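Local coordinates for sensor protein (Rhodopseudomonas palustris, PDB 2OOL) that probably acts as a light-sensing histidine kinase, a bacteriophytochrome whose N-terminal chromophore-binding part holds a biliverdin-type tetrapyrrole, at residues 182-187 against 195-200; 282-287 against 296-301. One frame throughout, in Å; residues are numbered along the deposited sequence.

The two contacts are hairpins of one GAF-domain sheet and show how neighbouring strand pairs can share a single ligand. They follow one another along the chain, the first hairpin being complete before the second starts, and their centres lie about 9 Å apart. Strands 181-187 and 291-300 run side by side, joining the hairpins through a probable hydrogen bond from K183 N to S297 O (2.8 Å). Behind that seam I182 CG2 packs on I296 CG2 at 3.6 Å. On the other face K183 and V195 of contact 1, with S283, S297 and H299 of contact 2, belong to the LBV pocket; contact 1 adds mainly carbon surface and contact 2 the polar bonds from S283 and S297.

Contact 1: residues 182-187 against 195-200; sequences IKVYQF and VIAEDR. With LBV (3-[2-[(Z)-[3-(2-carboxyethyl)-5-[(Z)-(4-ethenyl-3-methyl-5-oxidanylidene-pyrrol-2-ylidene)methyl]-4-methyl-pyrrol-1-ium -2-ylidene]methyl]-5-[(Z)-[(3E)-3-ethylidene-4-methyl-5-oxidanylidene-pyrrolidin-2-ylidene]methyl]-4-methyl-1H-pyrrol-3- yl]propanoic acid), chain C.
I182 and D199 exchange two backbone hydrogen bonds, I182 N giving to D199 O at 2.9 Å in an almost straight line (176°) and I182 O receiving D199 N. This pair belongs to a bulged antiparallel hairpin of the GAF sheet. K183, next along, lies side by side with E198, its CG 3.8 Å from E198 OE2. A bend at chi3 (-63°) brings CE to 3.7 Å from LBV O_D, and the further bend at chi4 turns NZ away from that oxygen, while CB and CG rest against V195 CG1. V184 N bonds to A197 O and V184 O takes I196 N, with both I196 and A197 facing V184: a classic beta bulge that shifts the register by one. Y185 crosses V195 at about a right angle, CD2 standing 4.1 Å from V195 CG2, and CZ reaches the LBV methyl CMD. V195 CG2 in turn lies 3.8 Å from LBV CBD. Q186, fully extended, lays its NE2 3.7 Å from I196 CD1. Chemically, the face bearing K183, Y185 and V195 offers the terminal ring that carries O_D chiefly carbon. E198 makes no salt bridge to K183, whose NZ is 5.7 Å from OE2; S206 OG and L207 N bond to its carboxylate, R200 NH1 forms a salt bridge with OE1, its hydrogen bond weak, and the nearby positive charges are likely to keep it ionised.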
ATOM      1  N   ILE A 182       2.271  -9.704 -17.686  1.00 51.73           N
ATOM      2  CA  ILE A 182       0.984  -9.269 -17.189  1.00 52.62           C
ATOM      3  C   ILE A 182       0.201  -8.677 -18.353  1.00 52.81           C
ATOM      4  O   ILE A 182       0.705  -7.810 -19.065  1.00 52.90           O
ATOM      5  CB  ILE A 182       1.147  -8.201 -16.090  1.00 53.65           C
ATOM      6  CG1 ILE A 182       2.159  -8.632 -15.014  1.00 52.06           C
ATOM      7  CG2 ILE A 182      -0.200  -7.794 -15.481  1.00 48.62           C
ATOM      8  CD1 ILE A 182       1.957  -9.959 -14.376  1.00 50.24           C
ATOM      9  N   LYS A 183      -1.049  -9.134 -18.520  1.00 52.75           N
ATOM     10  CA  LYS A 183      -1.927  -8.711 -19.631  1.00 52.80           C
ATOM     11  C   LYS A 183      -3.219  -8.145 -19.084  1.00 51.91           C
ATOM     12  O   LYS A 183      -3.735  -8.648 -18.137  1.00 52.31           O
ATOM     13  CB  LYS A 183      -2.256  -9.904 -20.530  1.00 53.06           C
ATOM     14  CG  LYS A 183      -1.000 -10.477 -21.297  1.00 52.19           C
ATOM     15  CD  LYS A 183      -1.138 -11.974 -21.630  1.00 53.88           C
ATOM     16  CE  LYS A 183      -1.241 -12.838 -20.382  1.00 56.58           C
ATOM     17  NZ  LYS A 183       0.023 -13.285 -19.791  1.00 58.72           N
ATOM     18  N   VAL A 184      -3.751  -7.096 -19.699  1.00 51.68           N
ATOM     19  CA  VAL A 184      -5.114  -6.663 -19.389  1.00 51.65           C
ATOM     20  C   VAL A 184      -5.969  -7.101 -20.577  1.00 51.81           C
ATOM     21  O   VAL A 184      -5.692  -6.760 -21.719  1.00 51.63           O
ATOM     22  CB  VAL A 184      -5.210  -5.169 -19.151  1.00 50.58           C
ATOM     23  CG1 VAL A 184      -6.663  -4.796 -18.795  1.00 50.81           C
ATOM     24  CG2 VAL A 184      -4.245  -4.801 -18.063  1.00 50.05           C
ATOM     25  N   TYR A 185      -6.967  -7.898 -20.278  1.00 52.77           N
ATOM     26  CA  TYR A 185      -7.789  -8.604 -21.253  1.00 52.81           C
ATOM     27  C   TYR A 185      -9.187  -8.035 -21.101  1.00 52.87           C
ATOM     28  O   TYR A 185      -9.745  -8.094 -20.007  1.00 52.52           O
ATOM     29  CB  TYR A 185      -7.831 -10.093 -20.871  1.00 53.69           C
ATOM     30  CG  TYR A 185      -8.529 -11.018 -21.850  1.00 54.27           C
ATOM     31  CD1 TYR A 185      -9.755 -11.618 -21.536  1.00 54.20           C
ATOM     32  CD2 TYR A 185      -7.958 -11.328 -23.054  1.00 54.84           C
ATOM     33  CE1 TYR A 185     -10.390 -12.485 -22.426  1.00 52.83           C
ATOM     34  CE2 TYR A 185      -8.596 -12.189 -23.972  1.00 54.76           C
ATOM     35  CZ  TYR A 185      -9.810 -12.782 -23.636  1.00 57.39           C
ATOM     36  OH  TYR A 185     -10.439 -13.630 -24.571  1.00 56.43           O
ATOM     37  N   GLN A 186      -9.763  -7.525 -22.189  1.00 51.48           N
ATOM     38  CA  GLN A 186     -11.083  -6.897 -22.130  1.00 52.46           C
ATOM     39  C   GLN A 186     -12.074  -7.741 -22.906  1.00 51.95           C
ATOM     40  O   GLN A 186     -11.759  -8.215 -23.997  1.00 51.72           O
ATOM     41  CB  GLN A 186     -11.049  -5.492 -22.781  1.00 52.24           C
ATOM     42  CG  GLN A 186     -12.357  -4.708 -22.627  1.00 51.80           C
ATOM     43  CD  GLN A 186     -12.358  -3.393 -23.396  1.00 53.97           C
ATOM     44  OE1 GLN A 186     -13.246  -2.562 -23.229  1.00 58.66           O
ATOM     45  NE2 GLN A 186     -11.372  -3.203 -24.227  1.00 50.42           N
ATOM     46  N   PHE A 187     -13.267  -7.914 -22.352  1.00 52.56           N
ATOM     47  CA  PHE A 187     -14.321  -8.735 -23.010  1.00 52.07           C
ATOM     48  C   PHE A 187     -15.106  -7.849 -24.000  1.00 52.73           C
ATOM     49  O   PHE A 187     -15.416  -6.682 -23.677  1.00 52.09           O
ATOM     50  CB  PHE A 187     -15.258  -9.341 -21.967  1.00 52.21           C
ATOM     51  CG  PHE A 187     -14.656 -10.525 -21.187  1.00 51.28           C
ATOM     52  CD1 PHE A 187     -14.345 -10.392 -19.850  1.00 50.46           C
ATOM     53  CD2 PHE A 187     -14.363 -11.731 -21.827  1.00 47.34           C
ATOM     54  CE1 PHE A 187     -13.758 -11.438 -19.152  1.00 50.05           C
ATOM     55  CE2 PHE A 187     -13.815 -12.782 -21.148  1.00 50.41           C
ATOM     56  CZ  PHE A 187     -13.496 -12.649 -19.804  1.00 50.68           C
ATOM     57  N   VAL A 195      -6.337  -8.829 -25.664  1.00 53.55           N
ATOM     58  CA  VAL A 195      -5.298  -8.222 -24.826  1.00 52.01           C
ATOM     59  C   VAL A 195      -5.119  -6.774 -25.272  1.00 52.05           C
ATOM     60  O   VAL A 195      -4.633  -6.500 -26.366  1.00 50.85           O
ATOM     61  CB  VAL A 195      -3.973  -8.999 -24.952  1.00 52.78           C
ATOM     62  CG1 VAL A 195      -2.836  -8.307 -24.156  1.00 52.05           C
ATOM     63  CG2 VAL A 195      -4.169 -10.522 -24.474  1.00 47.29           C
ATOM     64  N   ILE A 196      -5.522  -5.843 -24.432  1.00 51.69           N
ATOM     65  CA  ILE A 196      -5.430  -4.438 -24.791  1.00 52.38           C
ATOM     66  C   ILE A 196      -4.212  -3.736 -24.179  1.00 52.20           C
ATOM     67  O   ILE A 196      -3.856  -2.616 -24.588  1.00 53.67           O
ATOM     68  CB  ILE A 196      -6.726  -3.696 -24.452  1.00 52.87           C
ATOM     69  CG1 ILE A 196      -7.076  -3.847 -22.961  1.00 53.22           C
ATOM     70  CG2 ILE A 196      -7.871  -4.279 -25.301  1.00 54.57           C
ATOM     71  CD1 ILE A 196      -8.147  -2.900 -22.471  1.00 53.86           C
ATOM     72  N   ALA A 197      -3.552  -4.371 -23.224  1.00 51.94           N
ATOM     73  CA  ALA A 197      -2.308  -3.824 -22.660  1.00 52.29           C
ATOM     74  C   ALA A 197      -1.506  -4.989 -22.125  1.00 52.16           C
ATOM     75  O   ALA A 197      -2.057  -6.065 -21.896  1.00 50.87           O
ATOM     76  CB  ALA A 197      -2.582  -2.805 -21.540  1.00 51.22           C
ATOM     77  N   GLU A 198      -0.211  -4.754 -21.949  1.00 52.44           N
ATOM     78  CA  GLU A 198       0.750  -5.786 -21.607  1.00 53.77           C
ATOM     79  C   GLU A 198       2.026  -5.184 -21.043  1.00 54.25           C
ATOM     80  O   GLU A 198       2.524  -4.219 -21.550  1.00 52.05           O
ATOM     81  CB  GLU A 198       1.135  -6.577 -22.844  1.00 54.24           C
ATOM     82  CG  GLU A 198       1.870  -7.871 -22.547  1.00 53.83           C
ATOM     83  CD  GLU A 198       2.150  -8.646 -23.818  1.00 55.34           C
ATOM     84  OE1 GLU A 198       2.865  -8.083 -24.682  1.00 55.59           O
ATOM     85  OE2 GLU A 198       1.625  -9.802 -23.945  1.00 54.39           O
ATOM     86  N   ASP A 199       2.533  -5.754 -19.953  1.00 55.73           N
ATOM     87  CA  ASP A 199       3.918  -5.477 -19.561  1.00 55.70           C
ATOM     88  C   ASP A 199       4.570  -6.806 -19.318  1.00 56.01           C
ATOM     89  O   ASP A 199       4.024  -7.653 -18.609  1.00 53.25           O
ATOM     90  CB  ASP A 199       3.967  -4.630 -18.301  1.00 56.20           C
ATOM     91  CG  ASP A 199       5.323  -3.938 -18.099  1.00 56.15           C
ATOM     92  OD1 ASP A 199       5.860  -3.282 -19.019  1.00 62.52           O
ATOM     93  OD2 ASP A 199       5.857  -4.054 -16.995  1.00 60.55           O
ATOM     94  N   ARG A 200       5.742  -6.990 -19.905  1.00 56.43           N
ATOM     95  CA  ARG A 200       6.508  -8.220 -19.762  1.00 58.82           C
ATOM     96  C   ARG A 200       8.022  -7.979 -19.657  1.00 60.00           C
ATOM     97  O   ARG A 200       8.556  -6.949 -20.114  1.00 58.42           O
ATOM     98  CB  ARG A 200       6.245  -9.147 -20.943  1.00 58.27           C
ATOM     99  CG  ARG A 200       6.582  -8.558 -22.240  1.00 60.75           C
ATOM    100  CD  ARG A 200       6.409  -9.542 -23.381  1.00 61.95           C
ATOM    101  NE  ARG A 200       7.229  -9.078 -24.490  1.00 65.45           N
ATOM    102  CZ  ARG A 200       6.964  -7.992 -25.199  1.00 66.34           C
ATOM    103  NH1 ARG A 200       5.872  -7.271 -24.949  1.00 70.20           N
ATOM    104  NH2 ARG A 200       7.776  -7.635 -26.157  1.00 63.60           N
TER
HETATM  105  C1A LBV C 400     -10.458 -23.721 -22.940  1.00 55.95           C
HETATM  106  C1B LBV C 400     -11.698 -23.147 -18.711  1.00 50.99           C
HETATM  107  O1B LBV C 400     -11.417 -23.933 -12.292  1.00 34.79           O
HETATM  108  C1C LBV C 400      -9.376 -19.444 -17.488  1.00 43.62           C
HETATM  109  O1C LBV C 400      -5.978 -16.952 -14.441  1.00 38.53           O
HETATM  110  C1D LBV C 400      -6.857 -17.014 -20.681  1.00 49.75           C
HETATM  111  C2A LBV C 400     -11.529 -24.673 -23.412  1.00 54.65           C
HETATM  112  C2B LBV C 400     -12.206 -23.345 -17.419  1.00 46.95           C
HETATM  113  O2B LBV C 400     -11.245 -21.743 -12.151  1.00 34.47           O
HETATM  114  C2C LBV C 400      -8.765 -18.351 -16.838  1.00 40.66           C
HETATM  115  O2C LBV C 400      -5.333 -18.827 -15.421  1.00 32.55           O
HETATM  116  C2D LBV C 400      -6.834 -16.342 -21.920  1.00 50.56           C
HETATM  117  C3A LBV C 400     -12.301 -24.793 -22.086  1.00 55.35           C
HETATM  118  C3B LBV C 400     -11.665 -22.368 -16.587  1.00 44.10           C
HETATM  119  C3C LBV C 400      -8.136 -17.606 -17.822  1.00 43.20           C
HETATM  120  C3D LBV C 400      -5.690 -15.574 -21.918  1.00 51.80           C
HETATM  121  C4A LBV C 400     -11.677 -23.984 -21.097  1.00 54.88           C
HETATM  122  C4B LBV C 400     -10.849 -21.530 -17.403  1.00 44.24           C
HETATM  123  C4C LBV C 400      -8.330 -18.254 -19.054  1.00 43.28           C
HETATM  124  C4D LBV C 400      -5.046 -15.801 -20.694  1.00 52.52           C
HETATM  125  CAA LBV C 400     -13.463 -25.564 -21.856  1.00 55.80           C
HETATM  126  CAB LBV C 400     -11.926 -22.240 -15.078  1.00 40.89           C
HETATM  127  CAC LBV C 400      -8.722 -17.945 -15.346  1.00 41.48           C
HETATM  128  CAD LBV C 400      -5.283 -14.783 -22.965  1.00 50.72           C
HETATM  129  CBA LBV C 400     -14.276 -26.426 -22.880  1.00 58.06           C
HETATM  130  CBB LBV C 400     -10.775 -22.771 -14.248  1.00 38.07           C
HETATM  131  CBC LBV C 400      -7.589 -18.713 -14.596  1.00 40.03           C
HETATM  132  CBD LBV C 400      -4.133 -14.003 -22.931  1.00 50.46           C
HETATM  133  CGB LBV C 400     -11.187 -22.812 -12.763  1.00 36.62           C
HETATM  134  CGC LBV C 400      -6.164 -18.114 -14.832  1.00 39.62           C
HETATM  135  CHB LBV C 400     -12.157 -23.937 -19.775  1.00 49.81           C
HETATM  136  CHC LBV C 400     -10.140 -20.431 -16.826  1.00 42.67           C
HETATM  137  CHD LBV C 400      -7.889 -17.872 -20.324  1.00 46.33           C
HETATM  138  CMA LBV C 400     -10.864 -26.001 -23.807  0.50 56.38           C
HETATM  139  CMB LBV C 400     -13.166 -24.471 -16.976  1.00 42.99           C
HETATM  140  CMC LBV C 400      -7.373 -16.303 -17.499  1.00 40.02           C
HETATM  141  CMD LBV C 400      -7.855 -16.394 -23.078  1.00 47.67           C
HETATM  142  N_A LBV C 400     -10.614 -23.382 -21.644  1.00 55.96           N
HETATM  143  O_A LBV C 400      -9.549 -23.295 -23.647  1.00 55.40           O
HETATM  144  N_B LBV C 400     -10.924 -22.051 -18.639  1.00 43.22           N
HETATM  145  N_C LBV C 400      -9.066 -19.336 -18.791  1.00 43.28           N
HETATM  146  N_D LBV C 400      -5.774 -16.677 -20.004  1.00 49.36           N
HETATM  147  O_D LBV C 400      -3.982 -15.309 -20.279  1.00 48.55           O

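Contact 2: residues 282-287 against 296-301; sequences MSISIV and ISCHNL. With LBV (3-[2-[(Z)-[3-(2-carboxyethyl)-5-[(Z)-(4-ethenyl-3-methyl-5-oxidanylidene-pyrrol-2-ylidene)methyl]-4-methyl-pyrrol-1-ium -2-ylidene]methyl]-5-[(Z)-[(3E)-3-ethylidene-4-methyl-5-oxidanylidene-pyrrolidin-2-ylidene]methyl]-4-methyl-1H-pyrrol-3- yl]propanoic acid), chain C.
The hydroxyl oxygen of S297 has two partners: it donates to LBV O_D at 2.7 Å and accepts a hydrogen bond from a water 2.8 Å away. That water also reaches across to the other strand, toward M282 O, in a weak bond, and to the propionate oxygen LBV O1C. Its three acceptors outnumber its two protons, so these bonds cannot all be made at once. The setting is an antiparallel beta hairpin of the GAF domain, whose chromophore-facing side carries S283 and S297 as a non-hydrogen-bonded pair. S297 aims OG at the carbonyl of the terminal ring that carries O_D because chi1 (-179°) sets it across from the backbone N, whereas S283 OG turns to the propionate. S283 donates to LBV O1C at a separation refined too short to be trusted in detail, and R231 NH2 also bonds to S283 OG. Beyond S297, the H299 ring meets O_D obliquely, CE1 at 2.9 Å and NE2 slightly farther, while ND1 is hydrogen-bonded to R181 NH1. Putting an alanine at H299 would probably leave R181 NH1 without this mate and open a gap beside O_D, with S297 still holding that oxygen. The hydrogen-bonded pairs M282 with C298 and I284 with I296 flank the serines along the hairpin; C298 N gives to M282 O at 2.7 Å and I296 N to I284 O at 2.8 Å. Their side chains occupy the opposite face, where M282 touches R311 and I284 touches A318 of helix 308-332. I286 CD1 adds to this layer, 4.2 Å from I296 CG1. The M282 chain, extended as far as SD, bends at chi3 (62°) and thereby turns its methyl CE to within 3.9 Å of C298 SG.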
ATOM      1  N   MET A 282      -1.969 -16.319 -12.499  1.00 53.33           N
ATOM      2  CA  MET A 282      -2.782 -15.601 -11.525  1.00 54.27           C
ATOM      3  C   MET A 282      -3.625 -14.562 -12.235  1.00 53.28           C
ATOM      4  O   MET A 282      -3.107 -13.799 -13.086  1.00 54.38           O
ATOM      5  CB  MET A 282      -1.905 -14.863 -10.518  1.00 53.83           C
ATOM      6  CG  MET A 282      -2.754 -13.965  -9.570  1.00 55.34           C
ATOM      7  SD  MET A 282      -1.783 -13.175  -8.274  1.00 63.11           S
ATOM      8  CE  MET A 282      -0.687 -12.188  -9.204  1.00 61.41           C
ATOM      9  N   SER A 283      -4.883 -14.452 -11.853  1.00 53.30           N
ATOM     10  CA  SER A 283      -5.730 -13.446 -12.467  1.00 54.14           C
ATOM     11  C   SER A 283      -6.650 -12.755 -11.466  1.00 53.46           C
ATOM     12  O   SER A 283      -6.948 -13.284 -10.426  1.00 52.52           O
ATOM     13  CB  SER A 283      -6.481 -14.032 -13.685  1.00 54.57           C
ATOM     14  OG  SER A 283      -7.208 -15.211 -13.376  1.00 55.67           O
ATOM     15  N   ILE A 284      -6.997 -11.509 -11.810  1.00 53.59           N
ATOM     16  CA  ILE A 284      -7.817 -10.618 -11.021  1.00 52.97           C
ATOM     17  C   ILE A 284      -8.883 -10.071 -11.963  1.00 53.20           C
ATOM     18  O   ILE A 284      -8.581  -9.534 -13.054  1.00 54.40           O
ATOM     19  CB  ILE A 284      -7.002  -9.435 -10.444  1.00 52.96           C
ATOM     20  CG1 ILE A 284      -5.791  -9.893  -9.589  1.00 53.84           C
ATOM     21  CG2 ILE A 284      -7.880  -8.503  -9.677  1.00 52.96           C
ATOM     22  CD1 ILE A 284      -4.516  -9.885 -10.352  1.00 57.65           C
ATOM     23  N   SER A 285     -10.127 -10.178 -11.546  1.00 53.79           N
ATOM     24  CA  SER A 285     -11.302  -9.680 -12.298  1.00 54.47           C
ATOM     25  C   SER A 285     -11.394  -8.157 -12.343  1.00 54.48           C
ATOM     26  O   SER A 285     -11.016  -7.470 -11.399  1.00 55.47           O
ATOM     27  CB  SER A 285     -12.594 -10.272 -11.662  1.00 55.03           C
ATOM     28  OG  SER A 285     -12.576 -11.686 -11.805  1.00 57.31           O
ATOM     29  N   ILE A 286     -11.905  -7.618 -13.442  1.00 54.43           N
ATOM     30  CA  ILE A 286     -12.330  -6.215 -13.463  1.00 55.04           C
ATOM     31  C   ILE A 286     -13.826  -6.224 -13.641  1.00 55.16           C
ATOM     32  O   ILE A 286     -14.327  -6.771 -14.611  1.00 55.19           O
ATOM     33  CB  ILE A 286     -11.659  -5.399 -14.603  1.00 54.68           C
ATOM     34  CG1 ILE A 286     -10.132  -5.472 -14.471  1.00 54.92           C
ATOM     35  CG2 ILE A 286     -12.214  -3.936 -14.639  1.00 54.06           C
ATOM     36  CD1 ILE A 286      -9.379  -4.973 -15.730  1.00 53.47           C
ATOM     37  N   VAL A 287     -14.528  -5.645 -12.677  1.00 56.76           N
ATOM     38  CA  VAL A 287     -15.982  -5.764 -12.576  1.00 57.67           C
ATOM     39  C   VAL A 287     -16.647  -4.399 -12.575  1.00 58.86           C
ATOM     40  O   VAL A 287     -16.463  -3.585 -11.656  1.00 58.02           O
ATOM     41  CB  VAL A 287     -16.384  -6.521 -11.269  1.00 58.02           C
ATOM     42  CG1 VAL A 287     -17.915  -6.530 -11.030  1.00 56.24           C
ATOM     43  CG2 VAL A 287     -15.843  -7.980 -11.285  1.00 57.77           C
ATOM     44  N   ILE A 296      -7.075  -8.998 -15.397  1.00 54.89           N
ATOM     45  CA  ILE A 296      -5.626  -8.895 -15.366  1.00 54.18           C
ATOM     46  C   ILE A 296      -5.128 -10.315 -15.233  1.00 53.15           C
ATOM     47  O   ILE A 296      -5.436 -10.997 -14.269  1.00 52.65           O
ATOM     48  CB  ILE A 296      -5.138  -8.066 -14.174  1.00 54.24           C
ATOM     49  CG1 ILE A 296      -5.842  -6.707 -14.182  1.00 54.35           C
ATOM     50  CG2 ILE A 296      -3.617  -7.924 -14.217  1.00 55.24           C
ATOM     51  CD1 ILE A 296      -5.241  -5.667 -13.253  1.00 54.46           C
ATOM     52  N   SER A 297      -4.435 -10.782 -16.267  1.00 53.52           N
ATOM     53  CA  SER A 297      -3.934 -12.146 -16.339  1.00 53.20           C
ATOM     54  C   SER A 297      -2.401 -12.119 -16.280  1.00 53.21           C
ATOM     55  O   SER A 297      -1.757 -11.442 -17.080  1.00 52.44           O
ATOM     56  CB  SER A 297      -4.336 -12.752 -17.676  1.00 53.96           C
ATOM     57  OG  SER A 297      -3.895 -14.099 -17.829  1.00 53.34           O
ATOM     58  N   CYS A 298      -1.853 -12.865 -15.327  1.00 53.37           N
ATOM     59  CA  CYS A 298      -0.446 -12.868 -14.983  1.00 52.93           C
ATOM     60  C   CYS A 298       0.134 -14.287 -15.218  1.00 52.73           C
ATOM     61  O   CYS A 298      -0.306 -15.239 -14.630  1.00 51.86           O
ATOM     62  CB  CYS A 298      -0.285 -12.472 -13.511  1.00 53.08           C
ATOM     63  SG  CYS A 298      -1.237 -11.028 -12.904  1.00 55.39           S
ATOM     64  N   HIS A 299       1.138 -14.407 -16.081  1.00 53.51           N
ATOM     65  CA  HIS A 299       1.737 -15.700 -16.376  1.00 53.13           C
ATOM     66  C   HIS A 299       3.232 -15.703 -16.033  1.00 52.84           C
ATOM     67  O   HIS A 299       3.917 -14.683 -16.148  1.00 50.70           O
ATOM     68  CB  HIS A 299       1.622 -15.982 -17.866  1.00 53.22           C
ATOM     69  CG  HIS A 299       0.239 -16.293 -18.329  1.00 54.73           C
ATOM     70  ND1 HIS A 299      -0.100 -16.289 -19.670  1.00 52.53           N
ATOM     71  CD2 HIS A 299      -0.901 -16.573 -17.641  1.00 51.38           C
ATOM     72  CE1 HIS A 299      -1.388 -16.582 -19.784  1.00 57.13           C
ATOM     73  NE2 HIS A 299      -1.892 -16.767 -18.573  1.00 53.70           N
ATOM     74  N   ASN A 300       3.700 -16.866 -15.603  1.00 52.76           N
ATOM     75  CA  ASN A 300       5.097 -17.094 -15.373  1.00 52.89           C
ATOM     76  C   ASN A 300       5.510 -18.395 -16.066  1.00 53.20           C
ATOM     77  O   ASN A 300       4.739 -19.343 -16.146  1.00 53.08           O
ATOM     78  CB  ASN A 300       5.430 -17.120 -13.867  1.00 53.03           C
ATOM     79  CG  ASN A 300       6.857 -16.625 -13.590  1.00 55.02           C
ATOM     80  OD1 ASN A 300       7.154 -15.468 -13.839  1.00 53.66           O
ATOM     81  ND2 ASN A 300       7.738 -17.509 -13.099  1.00 52.69           N
ATOM     82  N   LEU A 301       6.729 -18.430 -16.566  1.00 52.93           N
ATOM     83  CA  LEU A 301       7.226 -19.623 -17.225  1.00 53.54           C
ATOM     84  C   LEU A 301       7.316 -20.791 -16.278  1.00 53.86           C
ATOM     85  O   LEU A 301       6.948 -21.919 -16.635  1.00 55.21           O
ATOM     86  CB  LEU A 301       8.618 -19.359 -17.803  1.00 53.67           C
ATOM     87  CG  LEU A 301       9.250 -20.493 -18.647  1.00 54.86           C
ATOM     88  CD1 LEU A 301       8.678 -20.523 -20.083  1.00 56.35           C
ATOM     89  CD2 LEU A 301      10.774 -20.381 -18.669  1.00 52.88           C
TER
HETATM   90  C1A LBV C 400     -10.458 -23.721 -22.940  1.00 55.95           C
HETATM   91  C1B LBV C 400     -11.698 -23.147 -18.711  1.00 50.99           C
HETATM   92  O1B LBV C 400     -11.417 -23.933 -12.292  1.00 34.79           O
HETATM   93  C1C LBV C 400      -9.376 -19.444 -17.488  1.00 43.62           C
HETATM   94  O1C LBV C 400      -5.978 -16.952 -14.441  1.00 38.53           O
HETATM   95  C1D LBV C 400      -6.857 -17.014 -20.681  1.00 49.75           C
HETATM   96  C2A LBV C 400     -11.529 -24.673 -23.412  1.00 54.65           C
HETATM   97  C2B LBV C 400     -12.206 -23.345 -17.419  1.00 46.95           C
HETATM   98  O2B LBV C 400     -11.245 -21.743 -12.151  1.00 34.47           O
HETATM   99  C2C LBV C 400      -8.765 -18.351 -16.838  1.00 40.66           C
HETATM  100  O2C LBV C 400      -5.333 -18.827 -15.421  1.00 32.55           O
HETATM  101  C2D LBV C 400      -6.834 -16.342 -21.920  1.00 50.56           C
HETATM  102  C3A LBV C 400     -12.301 -24.793 -22.086  1.00 55.35           C
HETATM  103  C3B LBV C 400     -11.665 -22.368 -16.587  1.00 44.10           C
HETATM  104  C3C LBV C 400      -8.136 -17.606 -17.822  1.00 43.20           C
HETATM  105  C3D LBV C 400      -5.690 -15.574 -21.918  1.00 51.80           C
HETATM  106  C4A LBV C 400     -11.677 -23.984 -21.097  1.00 54.88           C
HETATM  107  C4B LBV C 400     -10.849 -21.530 -17.403  1.00 44.24           C
HETATM  108  C4C LBV C 400      -8.330 -18.254 -19.054  1.00 43.28           C
HETATM  109  C4D LBV C 400      -5.046 -15.801 -20.694  1.00 52.52           C
HETATM  110  CAA LBV C 400     -13.463 -25.564 -21.856  1.00 55.80           C
HETATM  111  CAB LBV C 400     -11.926 -22.240 -15.078  1.00 40.89           C
HETATM  112  CAC LBV C 400      -8.722 -17.945 -15.346  1.00 41.48           C
HETATM  113  CAD LBV C 400      -5.283 -14.783 -22.965  1.00 50.72           C
HETATM  114  CBA LBV C 400     -14.276 -26.426 -22.880  1.00 58.06           C
HETATM  115  CBB LBV C 400     -10.775 -22.771 -14.248  1.00 38.07           C
HETATM  116  CBC LBV C 400      -7.589 -18.713 -14.596  1.00 40.03           C
HETATM  117  CBD LBV C 400      -4.133 -14.003 -22.931  1.00 50.46           C
HETATM  118  CGB LBV C 400     -11.187 -22.812 -12.763  1.00 36.62           C
HETATM  119  CGC LBV C 400      -6.164 -18.114 -14.832  1.00 39.62           C
HETATM  120  CHB LBV C 400     -12.157 -23.937 -19.775  1.00 49.81           C
HETATM  121  CHC LBV C 400     -10.140 -20.431 -16.826  1.00 42.67           C
HETATM  122  CHD LBV C 400      -7.889 -17.872 -20.324  1.00 46.33           C
HETATM  123  CMA LBV C 400     -10.864 -26.001 -23.807  0.50 56.38           C
HETATM  124  CMB LBV C 400     -13.166 -24.471 -16.976  1.00 42.99           C
HETATM  125  CMC LBV C 400      -7.373 -16.303 -17.499  1.00 40.02           C
HETATM  126  CMD LBV C 400      -7.855 -16.394 -23.078  1.00 47.67           C
HETATM  127  N_A LBV C 400     -10.614 -23.382 -21.644  1.00 55.96           N
HETATM  128  O_A LBV C 400      -9.549 -23.295 -23.647  1.00 55.40           O
HETATM  129  N_B LBV C 400     -10.924 -22.051 -18.639  1.00 43.22           N
HETATM  130  N_C LBV C 400      -9.066 -19.336 -18.791  1.00 43.28           N
HETATM  131  N_D LBV C 400      -5.774 -16.677 -20.004  1.00 49.36           N
HETATM  132  O_D LBV C 400      -3.982 -15.309 -20.279  1.00 48.55           O
HETATM  133  O   HOH W   1      -3.743 -15.741 -15.541  1.00 42.83           O